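Side-chain contacts in protein FkbI (Streptomyces hygroscopicus, PDB 1R2J), which binds FAD and probably acts as an acyl-ACP dehydrogenase in making the methoxymalonyl extender unit of the polyketide FK520: residues Gly330-Val333 against Glu334-Tyr337; Val234-Leu237 against Arg238-Thr242; Gly13-Ala16 against Ala17-Thr21. All blocks are in the same frame, centred on the assembly; numbering follows the deposited sequence.

Interaction 1: residues Gly330-Val333 against Glu334-Tyr337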
# COMPACT_ATOMS: atom_id res chain seq x y z
N GLY A 330 -12.20 -2.53 16.13
CA GLY A 330 -12.69 -1.32 16.78
C GLY A 330 -12.15 0.02 16.36
O GLY A 330 -11.85 0.24 15.19
N HIS A 331 -11.90 0.87 17.37
CA HIS A 331 -11.47 2.25 17.21
C HIS A 331 -10.48 2.73 16.15
O HIS A 331 -9.41 2.18 16.02
CB HIS A 331 -10.95 2.78 18.56
CG HIS A 331 -11.36 4.19 18.85
ND1 HIS A 331 -12.47 4.51 19.60
CD2 HIS A 331 -10.85 5.37 18.42
CE1 HIS A 331 -12.63 5.82 19.61
NE2 HIS A 331 -11.67 6.37 18.90
N VAL A 332 -10.89 3.80 15.46
CA VAL A 332 -10.06 4.44 14.44
C VAL A 332 -8.67 4.71 15.03
O VAL A 332 -7.66 4.46 14.38
CB VAL A 332 -10.63 5.81 13.96
CG1 VAL A 332 -11.81 5.58 13.05
CG2 VAL A 332 -11.05 6.67 15.16
N VAL A 333 -8.62 5.22 16.25
CA VAL A 333 -7.34 5.51 16.88
C VAL A 333 -6.64 4.21 17.26
O VAL A 333 -5.42 4.10 17.14
CB VAL A 333 -7.52 6.42 18.11
CG1 VAL A 333 -6.21 6.58 18.84
CG2 VAL A 333 -7.99 7.80 17.64
N GLU A 334 -7.42 3.22 17.69
CA GLU A 334 -6.89 1.91 18.05
C GLU A 334 -6.17 1.29 16.85
O GLU A 334 -5.05 0.80 16.96
CB GLU A 334 -8.04 0.99 18.47
CG GLU A 334 -7.80 -0.49 18.14
CD GLU A 334 -6.73 -1.06 19.02
OE1 GLU A 334 -6.10 -2.07 18.64
OE2 GLU A 334 -6.53 -0.48 20.10
N ARG A 335 -6.86 1.28 15.71
CA ARG A 335 -6.34 0.73 14.47
C ARG A 335 -5.19 1.57 13.90
O ARG A 335 -4.23 1.02 13.35
CB ARG A 335 -7.46 0.62 13.44
CG ARG A 335 -8.53 -0.39 13.81
CD ARG A 335 -9.58 -0.55 12.71
NE ARG A 335 -10.55 0.54 12.67
CZ ARG A 335 -10.51 1.58 11.84
NH1 ARG A 335 -9.53 1.69 10.95
NH2 ARG A 335 -11.47 2.49 11.88
N ALA A 336 -5.30 2.89 14.01
CA ALA A 336 -4.25 3.78 13.50
C ALA A 336 -2.93 3.45 14.19
O ALA A 336 -1.87 3.41 13.56
CB ALA A 336 -4.62 5.24 13.76
N TYR A 337 -3.00 3.23 15.50
CA TYR A 337 -1.82 2.93 16.29
C TYR A 337 -1.09 1.69 15.75
O TYR A 337 0.13 1.72 15.50
CB TYR A 337 -2.23 2.73 17.76
CG TYR A 337 -1.08 2.56 18.72
CD1 TYR A 337 -0.10 3.55 18.86
CD2 TYR A 337 -0.98 1.41 19.51
CE1 TYR A 337 0.96 3.40 19.77
CE2 TYR A 337 0.07 1.25 20.41
CZ TYR A 337 1.03 2.25 20.54
OH TYR A 337 2.07 2.08 21.42

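Interaction 2: residues Val234-Leu237 against Arg238-Thr242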
# COMPACT_ATOMS: atom_id res chain seq x y z
N VAL A 234 -1.11 9.95 5.36
CA VAL A 234 -1.72 11.26 5.53
C VAL A 234 -3.15 10.98 6.00
O VAL A 234 -3.69 11.70 6.84
CB VAL A 234 -1.77 12.05 4.20
CG1 VAL A 234 -2.55 13.35 4.39
CG2 VAL A 234 -0.35 12.36 3.73
N GLY A 235 -3.76 9.93 5.44
CA GLY A 235 -5.13 9.57 5.82
C GLY A 235 -5.22 9.18 7.28
O GLY A 235 -6.14 9.58 7.99
N ILE A 236 -4.25 8.39 7.73
CA ILE A 236 -4.21 7.96 9.12
C ILE A 236 -4.11 9.19 10.03
O ILE A 236 -4.80 9.28 11.05
CB ILE A 236 -3.02 7.02 9.37
CG1 ILE A 236 -3.19 5.75 8.52
CG2 ILE A 236 -2.92 6.68 10.85
CD1 ILE A 236 -2.04 4.74 8.64
N LEU A 237 -3.27 10.15 9.65
CA LEU A 237 -3.12 11.37 10.44
C LEU A 237 -4.43 12.15 10.45
O LEU A 237 -4.80 12.73 11.47
CB LEU A 237 -1.99 12.24 9.88
CG LEU A 237 -0.59 11.73 10.26
CD1 LEU A 237 0.46 12.28 9.31
CD2 LEU A 237 -0.28 12.10 11.71
N ARG A 238 -5.15 12.15 9.32
CA ARG A 238 -6.45 12.83 9.26
C ARG A 238 -7.41 12.20 10.26
O ARG A 238 -8.08 12.91 11.02
CB ARG A 238 -7.09 12.71 7.86
CG ARG A 238 -6.50 13.60 6.78
CD ARG A 238 -7.31 13.45 5.47
NE ARG A 238 -6.73 14.21 4.37
CZ ARG A 238 -7.19 14.20 3.12
NH1 ARG A 238 -8.25 13.47 2.80
NH2 ARG A 238 -6.58 14.92 2.18
N ALA A 239 -7.49 10.88 10.26
CA ALA A 239 -8.39 10.18 11.19
C ALA A 239 -8.01 10.43 12.64
O ALA A 239 -8.88 10.62 13.50
CB ALA A 239 -8.38 8.68 10.90
N CYS A 240 -6.71 10.43 12.92
CA CYS A 240 -6.24 10.66 14.28
C CYS A 240 -6.49 12.09 14.73
O CYS A 240 -6.93 12.33 15.85
CB CYS A 240 -4.75 10.33 14.40
SG CYS A 240 -4.41 8.56 14.25
N ARG A 241 -6.21 13.05 13.85
CA ARG A 241 -6.43 14.46 14.20
C ARG A 241 -7.92 14.74 14.43
O ARG A 241 -8.28 15.39 15.41
CB ARG A 241 -5.89 15.37 13.09
CG ARG A 241 -6.01 16.88 13.39
CD ARG A 241 -7.26 17.50 12.77
NE ARG A 241 -7.20 17.42 11.32
CZ ARG A 241 -8.16 17.82 10.49
NH1 ARG A 241 -9.29 18.33 10.97
NH2 ARG A 241 -7.99 17.70 9.18
N THR A 242 -8.77 14.22 13.55
CA THR A 242 -10.21 14.45 13.70
C THR A 242 -10.82 13.77 14.91
O THR A 242 -11.72 14.31 15.54
CB THR A 242 -10.97 14.03 12.43
OG1 THR A 242 -10.71 12.65 12.15
CG2 THR A 242 -10.54 14.87 11.24

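Interaction 3: residues Gly13-Ala16 against Ala17-Thr21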
# COMPACT_ATOMS: atom_id res chain seq x y z
N GLY A 13 -18.73 3.39 5.51
CA GLY A 13 -19.79 3.76 6.43
C GLY A 13 -19.97 2.98 7.72
O GLY A 13 -20.95 2.25 7.87
N ASP A 14 -19.03 3.12 8.64
CA ASP A 14 -19.14 2.44 9.93
C ASP A 14 -19.18 0.91 9.82
O ASP A 14 -20.20 0.28 10.09
CB ASP A 14 -20.41 2.92 10.64
CG ASP A 14 -20.60 2.29 11.99
OD1 ASP A 14 -19.79 2.58 12.90
OD2 ASP A 14 -21.55 1.49 12.13
N ARG A 15 -18.06 0.33 9.41
CA ARG A 15 -17.94 -1.12 9.29
C ARG A 15 -16.47 -1.51 9.41
O ARG A 15 -16.13 -2.69 9.48
CB ARG A 15 -18.50 -1.60 7.94
CG ARG A 15 -20.03 -1.76 7.92
CD ARG A 15 -20.52 -2.27 6.57
NE ARG A 15 -20.63 -1.19 5.59
CZ ARG A 15 -21.63 -0.32 5.54
NH1 ARG A 15 -21.63 0.64 4.62
NH2 ARG A 15 -22.63 -0.40 6.40
N ALA A 16 -15.60 -0.50 9.46
CA ALA A 16 -14.16 -0.73 9.56
C ALA A 16 -13.81 -1.54 10.81
O ALA A 16 -13.02 -2.48 10.74
CB ALA A 16 -13.42 0.61 9.56
N ALA A 17 -14.39 -1.18 11.94
CA ALA A 17 -14.12 -1.89 13.19
C ALA A 17 -14.38 -3.40 13.07
O ALA A 17 -13.52 -4.21 13.42
CB ALA A 17 -14.98 -1.30 14.31
N GLU A 18 -15.55 -3.76 12.57
CA GLU A 18 -15.91 -5.18 12.41
C GLU A 18 -15.04 -5.88 11.37
O GLU A 18 -14.66 -7.04 11.55
CB GLU A 18 -17.38 -5.30 12.01
CG GLU A 18 -17.95 -6.70 12.18
CD GLU A 18 -17.54 -7.66 11.08
OE1 GLU A 18 -17.71 -7.31 9.89
OE2 GLU A 18 -17.05 -8.76 11.41
N TRP A 19 -14.72 -5.19 10.28
CA TRP A 19 -13.88 -5.79 9.25
C TRP A 19 -12.51 -6.08 9.86
O TRP A 19 -11.91 -7.13 9.59
CB TRP A 19 -13.71 -4.86 8.05
CG TRP A 19 -14.96 -4.68 7.25
CD1 TRP A 19 -16.08 -5.46 7.27
CD2 TRP A 19 -15.20 -3.66 6.26
NE1 TRP A 19 -17.00 -5.01 6.36
CE2 TRP A 19 -16.49 -3.90 5.72
CE3 TRP A 19 -14.46 -2.58 5.78
CZ2 TRP A 19 -17.05 -3.10 4.72
CZ3 TRP A 19 -15.01 -1.78 4.78
CH2 TRP A 19 -16.30 -2.05 4.27
N ASP A 20 -12.04 -5.16 10.69
CA ASP A 20 -10.74 -5.28 11.34
C ASP A 20 -10.69 -6.41 12.37
O ASP A 20 -9.70 -7.15 12.44
CB ASP A 20 -10.37 -3.96 12.00
CG ASP A 20 -8.91 -3.90 12.41
OD1 ASP A 20 -8.04 -3.93 11.51
OD2 ASP A 20 -8.62 -3.82 13.62
N THR A 21 -11.74 -6.54 13.18
CA THR A 21 -11.77 -7.58 14.19
C THR A 21 -12.03 -8.97 13.61
O THR A 21 -11.60 -9.98 14.17
CB THR A 21 -12.82 -7.28 15.28
OG1 THR A 21 -14.07 -6.94 14.66
CG2 THR A 21 -12.36 -6.13 16.17

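Interaction 1: residues Gly330-Val333 against Glu334-Tyr337
The amide N of Arg-335 meets His-331 O at 2.7 Å in an almost straight bond (N-H...O 168°), in the first turn of helix 332-345, where His-331 holds the N-cap position. The amides of Ala-336 and Tyr-337 repeat the step on the carbonyls of Val-332 and Val-333. This helix belongs to the acyl-CoA dehydrogenase C-terminal domain, and Val-333 packs on Ala-319 and Leu-322 of helix 297-322. The side chain of Arg-335 doubles back toward the helix start: CG stands anti to the carbonyl carbon (chi1 -66°) and the chain kinks at chi3, which carries NE to within 2.9 Å of Gly-330 O. That donor lies close to the line of the carbonyl, the oxygen 17° out of the guanidinium plane. Val-332 CA sits over one guanidinium face and Val-332 CG1 touches Arg-335 NH2 at 3.3 Å. Glu-334 packs its CB on His-331 CB and sends its carboxylate to a salt bridge with Arg-338. A leucine in place of Arg-335 would remove the NE donor and would probably leave Gly-330 O without its mate. A cation near a helix N terminus is probably costly, and the bond to Gly-330 O gives it a carbonyl partner.

Interaction 2: residues Val234-Leu237 against Arg238-Thr242
Val-234 sets its carbonyl oxygen under the side chain and amide of Arg-238, one turn ahead. The Arg-238 N bonds to Val-234 O at 2.9 Å, and Arg-238 CG, brought beside its own backbone N by a chi1 of -76°, lies 3.4 Å from the same oxygen. From CG to NE the arginine runs fully extended, so that its NE passes Val-234 CG1 at a loose 4.3 Å while the chain continues past Ala-62, His-63 and Ser-66 of helix 54-67. Val-234 also packs on Ala-278 and Cys-282 of helix 262-287.

Gly-235 O takes the amide of Ala-239, and Arg-238 CB brushes this oxygen at 3.3 Å. All of this is regular alpha-helix, the i to i+4 ladder of helix 219-248, a long helix of the all-helical C-terminal domain of the acyl-CoA dehydrogenase fold; helices 54-67, 262-287, 297-322 and 332-345 all touch this part of it.

Ile-236 binds the amide of Cys-240 through its O at 2.9 Å. Its CG2 branch also meets the sulfur, with Ile-236 CG2 and Cys-240 SG 4.2 Å apart, because the Cys-240 chi1 of -69° turns SG back toward the preceding turn. This apolar pair faces Ala-336 of helix 332-345, and Cys-240 further touches Ala-315 and Ala-318 of helix 297-322.

Leu-237 gives its O to Arg-241 N at 2.8 Å, with Arg-241 CB 3.3 Å from that oxygen, and its buried side chain touches Ala-278 of helix 262-287 and Ala-311 of helix 297-322. Arg-241 bends at chi2 and chi3 and carries NE into a salt bridge with Glu-275 of helix 262-287, while Thr-242 CG2 rests over one face of its guanidinium.

Interaction 3: residues Gly13-Ala16 against Ala17-Thr21
Arg-15 and Trp-19 are joined by the backbone where helix 16-22 begins: Trp-19 N donates to Arg-15 O at 3.0 Å, and Asp-20 N follows on Ala-16 O at 2.9 Å. Arg-15 is the N-cap residue. Just before it the chain breaks helical geometry, Gly-13 and Asp-14 both taking positive phi, so that helix 5-12 ends and a new helix starts within a few residues. This is a helix-to-helix junction in the N-terminal domain of the acyl-CoA dehydrogenase family.

The indole of Trp-19 folds back under this turn. With CG beside its backbone N (chi1 -69°), the ring slides beneath the cap residue, and Arg-15 O lies over one face, 3.2 Å from Trp-19 CG. On that same face Arg-15 CB makes a CH-pi contact with the six-membered ring, 4.0 Å from its centroid and 23° off the normal. The arginine chain then crosses toward the far rim, where its CD approaches Trp-19 CZ2 at 4.0 Å. This carbon sits near the guanidinium edge, and the two planes are turned 53° apart, so the groups do not stack. A bend at chi3 helps send Arg-15 NH1 back to Leu-11 O, tying the cap residue to the preceding helix, while Gly-13 O sits over one guanidinium face.

Asp-20 leads its carboxylate away from the turn: OD2 makes salt bridges with Arg-338 and Arg-187. Trp-19 packs on Leu-25 and Pro-26 of the following loop, and Ala-16 and Asp-20 touch Arg-335, which places this short helix against the first turn of helix 332-345.

In the fold
From the N terminus, interaction 3 comes first, at the short link between helices 5-12 and 16-22; interaction 2 follows within the long helix 219-248, and interaction 1 opens helix 332-345. Each is a local turn complete before the next begins, so none nests in or crosses another. Interaction 1 is the middle member in space. On one side Ala-336 CB packs on Cys-240 SG at 3.4 Å and on Ile-236; on another, Gly-330 CA meets Ala-17 CB at 3.4 Å. Interactions 2 and 3 do not touch, their nearest atoms being about 10 Å apart. The start of helix 332-345 thus joins helix 219-248 of its own domain to helix 16-22 of the N-terminal domain.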